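Side-chain contact in multifunctional non-homologous end joining DNA repair protein LigD (Mycobacterium tuberculosis, PDB 2IRU), which probably works with Ku to repair DNA double-strand breaks by non-homologous end joining, this chain being its polymerase domain: residues A261-D265 with P266-Q270. Sequence-based numbering, arbitrary orientation.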
loop_
_atom_site.group_PDB
_atom_site.type_symbol
_atom_site.label_atom_id
_atom_site.label_comp_id
_atom_site.label_asym_id
_atom_site.label_seq_id
_atom_site.Cartn_x
_atom_site.Cartn_y
_atom_site.Cartn_z
ATOM N N ALA A 261 -14.818 12.075 -6.148
ATOM C CA ALA A 261 -16.062 12.613 -5.586
ATOM C C ALA A 261 -16.273 12.149 -4.152
ATOM O O ALA A 261 -16.791 12.895 -3.321
ATOM C CB ALA A 261 -17.277 12.272 -6.470
ATOM N N GLU A 262 -15.806 10.938 -3.846
ATOM C CA GLU A 262 -15.860 10.462 -2.476
ATOM C C GLU A 262 -15.072 11.353 -1.511
ATOM O O GLU A 262 -15.472 11.537 -0.368
ATOM C CB GLU A 262 -15.405 8.993 -2.403
ATOM C CG GLU A 262 -16.578 8.046 -2.718
ATOM C CD GLU A 262 -16.176 6.625 -3.018
ATOM O OE1 GLU A 262 -14.958 6.309 -2.971
ATOM O OE2 GLU A 262 -17.098 5.814 -3.326
ATOM N N LEU A 263 -13.941 11.894 -1.968
ATOM C CA LEU A 263 -13.123 12.757 -1.115
ATOM C C LEU A 263 -13.806 14.064 -0.759
ATOM O O LEU A 263 -13.441 14.684 0.240
ATOM C CB LEU A 263 -11.762 13.047 -1.751
ATOM C CG LEU A 263 -10.775 11.899 -1.860
ATOM C CD1 LEU A 263 -9.353 12.435 -2.051
ATOM C CD2 LEU A 263 -10.838 10.956 -0.654
ATOM N N ASP A 264 -14.801 14.466 -1.558
ATOM C CA ASP A 264 -15.569 15.703 -1.336
ATOM C C ASP A 264 -16.586 15.594 -0.197
ATOM O O ASP A 264 -17.266 16.577 0.128
ATOM C CB ASP A 264 -16.331 16.128 -2.605
ATOM C CG ASP A 264 -15.493 16.034 -3.863
ATOM O OD1 ASP A 264 -14.630 15.135 -3.948
ATOM O OD2 ASP A 264 -15.722 16.831 -4.791
ATOM N N ASP A 265 -16.712 14.400 0.377
ATOM C CA ASP A 265 -17.624 14.177 1.477
ATOM C C ASP A 265 -17.003 14.612 2.808
ATOM O O ASP A 265 -15.996 14.049 3.238
ATOM C CB ASP A 265 -18.070 12.718 1.529
ATOM C CG ASP A 265 -19.380 12.532 2.291
ATOM O OD1 ASP A 265 -19.602 13.245 3.293
ATOM O OD2 ASP A 265 -20.171 11.647 1.894
ATOM N N PRO A 266 -17.609 15.619 3.472
ATOM C CA PRO A 266 -17.079 16.083 4.762
ATOM C C PRO A 266 -17.096 14.977 5.826
ATOM O O PRO A 266 -16.334 15.039 6.795
ATOM C CB PRO A 266 -18.028 17.226 5.148
ATOM C CG PRO A 266 -19.261 17.000 4.350
ATOM C CD PRO A 266 -18.816 16.365 3.072
ATOM N N ALA A 267 -17.950 13.976 5.620
ATOM C CA ALA A 267 -18.032 12.806 6.490
ATOM C C ALA A 267 -17.126 11.677 6.012
ATOM O O ALA A 267 -17.323 10.533 6.422
ATOM C CB ALA A 267 -19.465 12.297 6.565
ATOM N N LEU A 268 -16.165 11.983 5.136
ATOM C CA LEU A 268 -15.235 10.958 4.659
ATOM C C LEU A 268 -14.584 10.240 5.838
ATOM O O LEU A 268 -14.131 10.851 6.810
ATOM C CB LEU A 268 -14.165 11.510 3.699
ATOM C CG LEU A 268 -13.180 10.474 3.098
ATOM C CD1 LEU A 268 -13.715 9.813 1.841
ATOM C CD2 LEU A 268 -11.858 11.096 2.764
ATOM N N ARG A 269 -14.577 8.919 5.754
ATOM C CA ARG A 269 -13.959 8.118 6.779
ATOM C C ARG A 269 -13.271 6.926 6.150
ATOM O O ARG A 269 -13.452 6.645 4.963
ATOM C CB ARG A 269 -15.005 7.625 7.765
ATOM C CG ARG A 269 -16.127 6.879 7.098
ATOM C CD ARG A 269 -16.989 6.184 8.120
ATOM N NE ARG A 269 -18.090 5.474 7.483
ATOM C CZ ARG A 269 -18.001 4.288 6.883
ATOM N NH1 ARG A 269 -16.833 3.616 6.797
ATOM N NH2 ARG A 269 -19.109 3.771 6.349
ATOM N N GLN A 270 -12.494 6.224 6.966
ATOM C CA GLN A 270 -11.824 5.001 6.511
ATOM C C GLN A 270 -12.874 3.897 6.312
ATOM O O GLN A 270 -13.896 3.878 7.029
ATOM C CB GLN A 270 -10.801 4.564 7.554
ATOM C CG GLN A 270 -9.768 5.634 7.879
ATOM C CD GLN A 270 -8.949 6.047 6.658
ATOM O OE1 GLN A 270 -8.731 5.252 5.729
ATOM N NE2 GLN A 270 -8.486 7.303 6.664
#
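Leu263 and Leu268 meet through their CD2 methyls, the side chains lying at a slant to each other, with Leu263 CD2 3.6 Å from Leu268 CD2. Leu268 holds CG anti to its own backbone N (chi1 -177°), which points the isobutyl group back toward Glu262 and Leu263. Its other methyl, CD1, settles 3.3 Å from Glu262 O, a carbonyl that also accepts the backbone N-H of Asp265. The reversal behind this pairing is a type I beta turn from Asp265 to Leu268, closed by Leu268 N to Asp265 O at 2.8 Å. An Asx turn accompanies it: Asp265 OD1 takes the N-H of Ala267 at 2.9 Å, on the anti side of the carboxylate and 33° out of its plane. That carboxylate oxygen also lies 3.4 Å from Ala267 CB, so the methyl sits beside the acceptor. In the primase-polymerase fold this corner links the helix to strand 271-272. Towards the interior, Leu263 packs on Pro172 and Ala156 while Leu268 reaches Thr174 and Met149; Leu263 also approaches Leu180, which probably contributes to the substrate-binding site of the polymerase. Glu262 OE2 forms a salt bridge with Arg279.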